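Local coordinates for Lmo1499 protein (Listeria monocytogenes, PDB 4IIW) that probably acts as a lytic endotransglycosylase that cleaves nascent peptidoglycan strands and so ends their elongation, at residues B[253-266]-B[278-292]. Sequence-based numbering, arbitrary orientation.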
ATOM      1  N   ASP B 253      60.539  -7.284 -40.330  1.00 67.85           N
ATOM      2  CA  ASP B 253      59.348  -7.657 -41.121  1.00 68.04           C
ATOM      3  C   ASP B 253      58.393  -8.616 -40.399  1.00 67.93           C
ATOM      4  O   ASP B 253      57.683  -9.400 -41.028  1.00 67.96           O
ATOM      5  CB  ASP B 253      59.712  -8.241 -42.492  1.00 70.90           C
ATOM      6  CG  ASP B 253      58.469  -8.462 -43.389  1.00 72.75           C
ATOM      7  OD1 ASP B 253      57.602  -7.547 -43.451  1.00 68.34           O
ATOM      8  OD2 ASP B 253      58.364  -9.544 -44.026  1.00 74.07           O
HETATM    9  N   MSE B 254      58.375  -8.553 -39.079  1.00 67.51           N
HETATM   10  CA  MSE B 254      57.463  -9.370 -38.308  1.00 68.41           C
HETATM   11  C   MSE B 254      56.230  -8.511 -38.065  1.00 67.30           C
HETATM   12  O   MSE B 254      56.361  -7.330 -37.739  1.00 65.30           O
HETATM   13  CB  MSE B 254      58.093  -9.768 -36.981  1.00 69.34           C
HETATM   14  CG  MSE B 254      59.349 -10.606 -37.098  1.00 70.27           C
HETATM   15 SE   MSE B 254      60.132 -10.934 -35.342  0.69 76.59          SE
HETATM   16  CE  MSE B 254      58.513 -11.577 -34.408  1.00 67.76           C
ATOM     17  N   ARG B 255      55.039  -9.084 -38.238  1.00 68.28           N
ATOM     18  CA  ARG B 255      53.797  -8.336 -37.998  1.00 66.88           C
ATOM     19  C   ARG B 255      53.727  -7.940 -36.526  1.00 65.48           C
ATOM     20  O   ARG B 255      54.262  -8.649 -35.675  1.00 66.80           O
ATOM     21  CB  ARG B 255      52.586  -9.164 -38.396  1.00 68.90           C
ATOM     22  CG  ARG B 255      52.586  -9.507 -39.862  1.00 71.69           C
ATOM     23  CD  ARG B 255      51.427 -10.358 -40.243  1.00 74.31           C
ATOM     24  NE  ARG B 255      51.548 -10.739 -41.638  1.00 79.41           N
ATOM     25  CZ  ARG B 255      50.730 -11.575 -42.265  1.00 83.35           C
ATOM     26  NH1 ARG B 255      49.711 -12.130 -41.621  1.00 87.05           N
ATOM     27  NH2 ARG B 255      50.937 -11.860 -43.543  1.00 82.40           N
ATOM     28  N   LEU B 256      53.087  -6.810 -36.223  1.00 63.31           N
ATOM     29  CA  LEU B 256      53.022  -6.320 -34.833  1.00 61.76           C
ATOM     30  C   LEU B 256      52.125  -7.168 -33.923  1.00 63.01           C
ATOM     31  O   LEU B 256      52.372  -7.244 -32.723  1.00 62.88           O
ATOM     32  CB  LEU B 256      52.602  -4.854 -34.794  1.00 59.26           C
ATOM     33  CG  LEU B 256      53.482  -3.905 -35.619  1.00 58.33           C
ATOM     34  CD1 LEU B 256      52.989  -2.474 -35.471  1.00 51.74           C
ATOM     35  CD2 LEU B 256      54.963  -4.016 -35.245  1.00 56.71           C
ATOM     36  N   GLN B 257      51.094  -7.797 -34.494  1.00 64.31           N
ATOM     37  CA  GLN B 257      50.183  -8.681 -33.741  1.00 66.36           C
ATOM     38  C   GLN B 257      49.746  -8.098 -32.391  1.00 66.44           C
ATOM     39  O   GLN B 257      49.837  -8.768 -31.360  1.00 68.56           O
ATOM     40  CB  GLN B 257      50.837 -10.059 -33.533  1.00 68.58           C
ATOM     41  CG  GLN B 257      51.048 -10.859 -34.832  1.00 69.44           C
ATOM     42  CD  GLN B 257      51.818 -12.157 -34.632  1.00 69.74           C
ATOM     43  OE1 GLN B 257      52.543 -12.320 -33.654  1.00 71.70           O
ATOM     44  NE2 GLN B 257      51.679 -13.079 -35.580  1.00 66.99           N
ATOM     45  N   THR B 258      49.265  -6.856 -32.408  1.00 63.78           N
ATOM     46  CA  THR B 258      48.825  -6.190 -31.193  1.00 63.78           C
ATOM     47  C   THR B 258      47.283  -6.187 -31.148  1.00 64.84           C
ATOM     48  O   THR B 258      46.629  -5.649 -32.051  1.00 63.87           O
ATOM     49  CB  THR B 258      49.439  -4.758 -31.079  1.00 61.52           C
ATOM     50  OG1 THR B 258      49.105  -4.176 -29.813  1.00 63.37           O
ATOM     51  CG2 THR B 258      48.973  -3.855 -32.191  1.00 58.30           C
ATOM     52  N   ASP B 259      46.726  -6.808 -30.094  1.00 66.90           N
ATOM     53  CA  ASP B 259      45.263  -6.972 -29.906  1.00 68.15           C
ATOM     54  C   ASP B 259      44.446  -5.707 -30.009  1.00 65.70           C
ATOM     55  O   ASP B 259      43.411  -5.696 -30.676  1.00 65.99           O
ATOM     56  CB  ASP B 259      44.935  -7.642 -28.554  1.00 71.42           C
ATOM     57  CG  ASP B 259      45.306  -9.113 -28.516  1.00 75.67           C
ATOM     58  OD1 ASP B 259      45.916  -9.609 -29.490  1.00 79.10           O
ATOM     59  OD2 ASP B 259      44.992  -9.775 -27.504  1.00 80.52           O
ATOM     60  N   PRO B 260      44.886  -4.637 -29.331  1.00 63.92           N
ATOM     61  CA  PRO B 260      44.132  -3.405 -29.418  1.00 60.94           C
ATOM     62  C   PRO B 260      43.819  -2.975 -30.849  1.00 59.78           C
ATOM     63  O   PRO B 260      42.771  -2.348 -31.074  1.00 59.84           O
ATOM     64  CB  PRO B 260      45.052  -2.394 -28.735  1.00 59.40           C
ATOM     65  CG  PRO B 260      45.747  -3.170 -27.711  1.00 61.71           C
ATOM     66  CD  PRO B 260      45.988  -4.528 -28.353  1.00 64.15           C
ATOM     67  N   THR B 261      44.704  -3.284 -31.803  1.00 58.70           N
ATOM     68  CA  THR B 261      44.445  -2.896 -33.190  1.00 58.15           C
ATOM     69  C   THR B 261      43.337  -3.768 -33.754  1.00 61.24           C
ATOM     70  O   THR B 261      42.547  -3.310 -34.577  1.00 60.78           O
ATOM     71  CB  THR B 261      45.708  -2.926 -34.108  1.00 57.23           C
ATOM     72  OG1 THR B 261      46.193  -4.267 -34.277  1.00 56.80           O
ATOM     73  CG2 THR B 261      46.805  -2.014 -33.547  1.00 55.22           C
ATOM     74  N   VAL B 262      43.277  -5.024 -33.310  1.00 64.45           N
ATOM     75  CA  VAL B 262      42.207  -5.921 -33.736  1.00 67.55           C
ATOM     76  C   VAL B 262      40.860  -5.412 -33.183  1.00 69.89           C
ATOM     77  O   VAL B 262      39.867  -5.327 -33.910  1.00 71.48           O
ATOM     78  CB  VAL B 262      42.464  -7.372 -33.287  1.00 69.80           C
ATOM     79  CG1 VAL B 262      41.216  -8.231 -33.500  1.00 71.75           C
ATOM     80  CG2 VAL B 262      43.656  -7.941 -34.022  1.00 66.19           C
ATOM     81  N   LEU B 263      40.838  -5.062 -31.900  1.00 70.90           N
ATOM     82  CA  LEU B 263      39.622  -4.551 -31.278  1.00 73.09           C
ATOM     83  C   LEU B 263      39.175  -3.263 -31.966  1.00 72.18           C
ATOM     84  O   LEU B 263      37.985  -3.066 -32.213  1.00 73.61           O
ATOM     85  CB  LEU B 263      39.822  -4.310 -29.773  1.00 73.04           C
ATOM     86  CG  LEU B 263      40.115  -5.530 -28.888  1.00 76.85           C
ATOM     87  CD1 LEU B 263      40.332  -5.090 -27.453  1.00 75.50           C
ATOM     88  CD2 LEU B 263      39.003  -6.588 -28.970  1.00 78.30           C
ATOM     89  N   TYR B 264      40.123  -2.386 -32.280  1.00 64.23           N
ATOM     90  CA  TYR B 264      39.777  -1.149 -32.954  1.00 64.29           C
ATOM     91  C   TYR B 264      39.212  -1.449 -34.346  1.00 67.01           C
ATOM     92  O   TYR B 264      38.282  -0.778 -34.799  1.00 69.24           O
ATOM     93  CB  TYR B 264      40.964  -0.205 -33.044  1.00 61.01           C
ATOM     94  CG  TYR B 264      40.602   1.080 -33.731  1.00 61.07           C
ATOM     95  CD1 TYR B 264      39.943   2.098 -33.039  1.00 62.69           C
ATOM     96  CD2 TYR B 264      40.891   1.278 -35.079  1.00 57.90           C
ATOM     97  CE1 TYR B 264      39.593   3.287 -33.669  1.00 60.94           C
ATOM     98  CE2 TYR B 264      40.540   2.459 -35.716  1.00 59.31           C
ATOM     99  CZ  TYR B 264      39.895   3.459 -35.007  1.00 58.85           C
ATOM    100  OH  TYR B 264      39.557   4.616 -35.641  1.00 55.75           O
ATOM    101  N   ALA B 265      39.765  -2.462 -35.009  1.00 68.58           N
ATOM    102  CA  ALA B 265      39.286  -2.885 -36.325  1.00 70.84           C
ATOM    103  C   ALA B 265      37.796  -3.223 -36.268  1.00 75.09           C
ATOM    104  O   ALA B 265      37.038  -2.865 -37.176  1.00 76.54           O
ATOM    105  CB  ALA B 265      40.075  -4.088 -36.815  1.00 71.28           C
ATOM    106  N   LEU B 266      37.387  -3.908 -35.198  1.00 77.97           N
ATOM    107  CA  LEU B 266      35.985  -4.291 -34.997  1.00 82.49           C
ATOM    108  C   LEU B 266      35.147  -3.159 -34.406  1.00 84.33           C
ATOM    109  O   LEU B 266      33.950  -3.342 -34.160  1.00 88.75           O
ATOM    110  CB  LEU B 266      35.890  -5.482 -34.051  1.00 84.76           C
ATOM    111  CG  LEU B 266      36.518  -6.808 -34.475  1.00 85.22           C
ATOM    112  CD1 LEU B 266      36.447  -7.767 -33.320  1.00 87.16           C
ATOM    113  CD2 LEU B 266      35.829  -7.395 -35.699  1.00 84.89           C
ATOM    114  N   LEU B 278      40.593 -12.347 -34.462  1.00 92.69           N
ATOM    115  CA  LEU B 278      41.938 -12.276 -35.051  1.00 89.93           C
ATOM    116  C   LEU B 278      41.924 -12.472 -36.572  1.00 90.16           C
ATOM    117  O   LEU B 278      42.896 -12.138 -37.257  1.00 88.23           O
ATOM    118  CB  LEU B 278      42.868 -13.316 -34.408  1.00 91.66           C
ATOM    119  CG  LEU B 278      43.083 -13.197 -32.893  1.00 92.37           C
ATOM    120  CD1 LEU B 278      43.904 -14.373 -32.362  1.00 93.91           C
ATOM    121  CD2 LEU B 278      43.735 -11.865 -32.525  1.00 85.70           C
ATOM    122  N   GLU B 279      40.821 -12.999 -37.097  1.00 93.15           N
ATOM    123  CA  GLU B 279      40.701 -13.241 -38.528  1.00 94.11           C
ATOM    124  C   GLU B 279      40.024 -12.074 -39.277  1.00 91.36           C
ATOM    125  O   GLU B 279      40.024 -12.055 -40.507  1.00 91.49           O
ATOM    126  CB  GLU B 279      39.946 -14.562 -38.766  1.00100.16           C
ATOM    127  CG  GLU B 279      40.019 -15.077 -40.206  1.00103.51           C
ATOM    128  CD  GLU B 279      39.161 -16.300 -40.445  1.00111.26           C
ATOM    129  OE1 GLU B 279      38.693 -16.914 -39.465  1.00116.46           O
ATOM    130  OE2 GLU B 279      38.955 -16.654 -41.623  1.00115.13           O
ATOM    131  N   VAL B 280      39.485 -11.092 -38.543  1.00 89.03           N
ATOM    132  CA  VAL B 280      38.781  -9.942 -39.155  1.00 86.66           C
ATOM    133  C   VAL B 280      39.536  -9.282 -40.313  1.00 84.18           C
ATOM    134  O   VAL B 280      40.714  -8.937 -40.187  1.00 80.54           O
ATOM    135  CB  VAL B 280      38.476  -8.854 -38.138  1.00 83.58           C
ATOM    136  CG1 VAL B 280      39.765  -8.302 -37.552  1.00 81.71           C
ATOM    137  CG2 VAL B 280      37.685  -7.745 -38.805  1.00 82.00           C
ATOM    138  N   ASP B 281      38.833  -9.094 -41.429  1.00 86.26           N
ATOM    139  CA  ASP B 281      39.417  -8.507 -42.635  1.00 85.20           C
ATOM    140  C   ASP B 281      39.436  -7.003 -42.505  1.00 80.80           C
ATOM    141  O   ASP B 281      38.402  -6.366 -42.632  1.00 82.21           O
ATOM    142  CB  ASP B 281      38.607  -8.920 -43.881  1.00 89.73           C
ATOM    143  CG  ASP B 281      39.204  -8.387 -45.187  1.00 90.51           C
ATOM    144  OD1 ASP B 281      40.305  -7.792 -45.154  1.00 88.98           O
ATOM    145  OD2 ASP B 281      38.568  -8.573 -46.254  1.00 93.64           O
ATOM    146  N   SER B 282      40.616  -6.441 -42.245  1.00 76.76           N
ATOM    147  CA  SER B 282      40.778  -4.988 -42.071  1.00 73.01           C
ATOM    148  C   SER B 282      42.248  -4.593 -42.081  1.00 69.01           C
ATOM    149  O   SER B 282      43.071  -5.260 -41.457  1.00 67.98           O
ATOM    150  CB  SER B 282      40.163  -4.514 -40.744  1.00 71.86           C
ATOM    151  OG  SER B 282      40.420  -3.132 -40.510  1.00 70.25           O
ATOM    152  N   PRO B 283      42.580  -3.491 -42.769  1.00 66.40           N
ATOM    153  CA  PRO B 283      43.966  -3.054 -42.788  1.00 64.09           C
ATOM    154  C   PRO B 283      44.493  -2.756 -41.376  1.00 62.46           C
ATOM    155  O   PRO B 283      45.702  -2.757 -41.160  1.00 61.33           O
ATOM    156  CB  PRO B 283      43.924  -1.787 -43.632  1.00 63.55           C
ATOM    157  CG  PRO B 283      42.675  -1.877 -44.409  1.00 66.77           C
ATOM    158  CD  PRO B 283      41.713  -2.626 -43.583  1.00 66.95           C
ATOM    159  N   TYR B 284      43.592  -2.496 -40.428  1.00 61.90           N
ATOM    160  CA  TYR B 284      43.994  -2.242 -39.047  1.00 60.34           C
ATOM    161  C   TYR B 284      44.434  -3.511 -38.294  1.00 61.79           C
ATOM    162  O   TYR B 284      45.107  -3.415 -37.259  1.00 60.76           O
ATOM    163  CB  TYR B 284      42.871  -1.519 -38.292  1.00 60.24           C
ATOM    164  CG  TYR B 284      42.857  -0.042 -38.596  1.00 57.75           C
ATOM    165  CD1 TYR B 284      42.255   0.446 -39.747  1.00 55.80           C
ATOM    166  CD2 TYR B 284      43.477   0.857 -37.748  1.00 54.02           C
ATOM    167  CE1 TYR B 284      42.264   1.789 -40.043  1.00 56.33           C
ATOM    168  CE2 TYR B 284      43.486   2.214 -38.030  1.00 59.30           C
ATOM    169  CZ  TYR B 284      42.877   2.677 -39.188  1.00 57.67           C
ATOM    170  OH  TYR B 284      42.881   4.019 -39.475  1.00 54.15           O
ATOM    171  N   ASN B 285      44.055  -4.681 -38.812  1.00 63.12           N
ATOM    172  CA  ASN B 285      44.411  -5.955 -38.205  1.00 64.10           C
ATOM    173  C   ASN B 285      45.900  -6.281 -38.361  1.00 63.40           C
ATOM    174  O   ASN B 285      46.344  -6.773 -39.421  1.00 63.73           O
ATOM    175  CB  ASN B 285      43.586  -7.062 -38.835  1.00 68.06           C
ATOM    176  CG  ASN B 285      43.873  -8.395 -38.235  1.00 71.97           C
ATOM    177  OD1 ASN B 285      44.706  -8.503 -37.335  1.00 72.83           O
ATOM    178  ND2 ASN B 285      43.189  -9.436 -38.723  1.00 77.32           N
ATOM    179  N   THR B 286      46.663  -6.041 -37.295  1.00 61.54           N
ATOM    180  CA  THR B 286      48.110  -6.269 -37.321  1.00 61.22           C
ATOM    181  C   THR B 286      48.514  -7.736 -37.202  1.00 63.77           C
ATOM    182  O   THR B 286      49.699  -8.048 -37.150  1.00 64.46           O
ATOM    183  CB  THR B 286      48.833  -5.439 -36.268  1.00 60.12           C
ATOM    184  OG1 THR B 286      48.287  -5.729 -34.971  1.00 62.46           O
ATOM    185  CG2 THR B 286      48.677  -3.945 -36.587  1.00 55.23           C
ATOM    186  N   TYR B 287      47.530  -8.628 -37.132  1.00 65.84           N
ATOM    187  CA  TYR B 287      47.791 -10.058 -37.179  1.00 68.71           C
ATOM    188  C   TYR B 287      47.823 -10.509 -38.641  1.00 70.04           C
ATOM    189  O   TYR B 287      48.479 -11.495 -38.971  1.00 71.51           O
ATOM    190  CB  TYR B 287      46.725 -10.845 -36.423  1.00 71.46           C
ATOM    191  CG  TYR B 287      46.944 -10.888 -34.935  1.00 72.68           C
ATOM    192  CD1 TYR B 287      46.588  -9.817 -34.127  1.00 69.90           C
ATOM    193  CD2 TYR B 287      47.502 -12.013 -34.331  1.00 75.01           C
ATOM    194  CE1 TYR B 287      46.790  -9.858 -32.762  1.00 71.10           C
ATOM    195  CE2 TYR B 287      47.702 -12.067 -32.965  1.00 76.49           C
ATOM    196  CZ  TYR B 287      47.347 -10.985 -32.184  1.00 75.34           C
ATOM    197  OH  TYR B 287      47.552 -11.029 -30.824  1.00 76.75           O
ATOM    198  N   LYS B 288      47.117  -9.776 -39.506  1.00 69.27           N
ATOM    199  CA  LYS B 288      47.037 -10.097 -40.941  1.00 71.91           C
ATOM    200  C   LYS B 288      47.803  -9.171 -41.885  1.00 69.19           C
ATOM    201  O   LYS B 288      47.855  -9.423 -43.064  1.00 71.22           O
ATOM    202  CB  LYS B 288      45.572 -10.153 -41.392  1.00 73.93           C
ATOM    203  CG  LYS B 288      44.858 -11.428 -40.956  1.00 81.22           C
ATOM    204  CD  LYS B 288      43.575 -11.662 -41.755  1.00 87.99           C
ATOM    205  CE  LYS B 288      42.981 -13.050 -41.476  1.00 94.48           C
ATOM    206  NZ  LYS B 288      43.862 -14.190 -41.879  1.00 95.58           N
ATOM    207  N   ASN B 289      48.396  -8.110 -41.370  1.00 66.62           N
ATOM    208  CA  ASN B 289      49.112  -7.149 -42.209  1.00 64.27           C
ATOM    209  C   ASN B 289      50.406  -6.744 -41.575  1.00 62.69           C
ATOM    210  O   ASN B 289      50.461  -6.575 -40.354  1.00 60.85           O
ATOM    211  CB  ASN B 289      48.272  -5.886 -42.359  1.00 62.21           C
ATOM    212  CG  ASN B 289      46.976  -6.132 -43.079  1.00 62.37           C
ATOM    213  OD1 ASN B 289      46.968  -6.375 -44.271  1.00 67.99           O
ATOM    214  ND2 ASN B 289      45.874  -6.037 -42.364  1.00 61.14           N
ATOM    215  N   ASN B 290      51.450  -6.581 -42.381  1.00 63.24           N
ATOM    216  CA  ASN B 290      52.711  -6.096 -41.849  1.00 62.67           C
ATOM    217  C   ASN B 290      52.663  -4.574 -41.712  1.00 61.09           C
ATOM    218  O   ASN B 290      51.767  -3.921 -42.253  1.00 61.43           O
ATOM    219  CB  ASN B 290      53.879  -6.516 -42.724  1.00 65.25           C
ATOM    220  CG  ASN B 290      54.121  -8.019 -42.687  1.00 69.65           C
ATOM    221  OD1 ASN B 290      53.500  -8.790 -43.430  1.00 73.06           O
ATOM    222  ND2 ASN B 290      55.058  -8.435 -41.842  1.00 66.83           N
ATOM    223  N   GLY B 291      53.607  -4.009 -40.965  1.00 60.52           N
ATOM    224  CA  GLY B 291      53.679  -2.557 -40.788  1.00 58.30           C
ATOM    225  C   GLY B 291      52.756  -2.043 -39.702  1.00 57.46           C
ATOM    226  O   GLY B 291      52.173  -2.809 -38.937  1.00 57.21           O
ATOM    227  N   LEU B 292      52.672  -0.726 -39.595  1.00 57.12           N
ATOM    228  CA  LEU B 292      51.765  -0.101 -38.658  1.00 55.71           C
ATOM    229  C   LEU B 292      50.403  -0.078 -39.320  1.00 55.49           C
ATOM    230  O   LEU B 292      50.306  -0.216 -40.541  1.00 55.85           O
ATOM    231  CB  LEU B 292      52.190   1.342 -38.379  1.00 54.95           C
ATOM    232  CG  LEU B 292      53.422   1.593 -37.522  1.00 56.88           C
ATOM    233  CD1 LEU B 292      53.709   3.091 -37.459  1.00 53.54           C
ATOM    234  CD2 LEU B 292      53.208   1.025 -36.133  1.00 53.63           C
TER
HETATM  235  O   HOH W   1      51.660  -5.386 -38.458  1.00 56.63           O
HETATM  236  O   HOH W   2      50.117 -12.842 -37.761  1.00 61.75           O
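The Tyr287 ring is sandwiched: Gln257 lies over one face, its CB making a CH-pi contact 3.8 Å from the ring centroid, and Leu278 CD2 covers the centre of the opposite face. Val262 CG2 approaches Tyr287 CD1 obliquely, while at the ring edge the phenol OH donates to Asp259 OD1 nearly along the carboxylate's C-O axis. The Arg255 guanidinium carries Lys288 O over one face; at its edge NH1 reaches Tyr287 O (3.0 Å) and NE bonds Asn290 OD1 from above the amide plane. Tyr264 and Tyr284 meet obliquely, planes at 54°, with Tyr264 CE2 over one face of the Tyr284 ring, offset toward its rim. Between these groups Thr286 OG1, placed by chi1 of 56° between its own N and carbonyl carbon, accepts from Thr258 N (3.0 Å) and donates to Thr261 OG1 (2.6 Å), which in turn donates to Thr258 O. Gln257 N adds a bond to Thr286 O. Asn285 braces the loop from within, OD1 closing an Asx turn with Tyr287 N and ND2 gripping Leu278 O and Val280 O. The loop between helices 275-278 and 302-309 thus packs along helix 259-265 and its N-terminal approach, where Thr258 OG1 bonds Glu232, predicted to be important for catalysis, and Leu256 rests on helices 219-232 and 239-251.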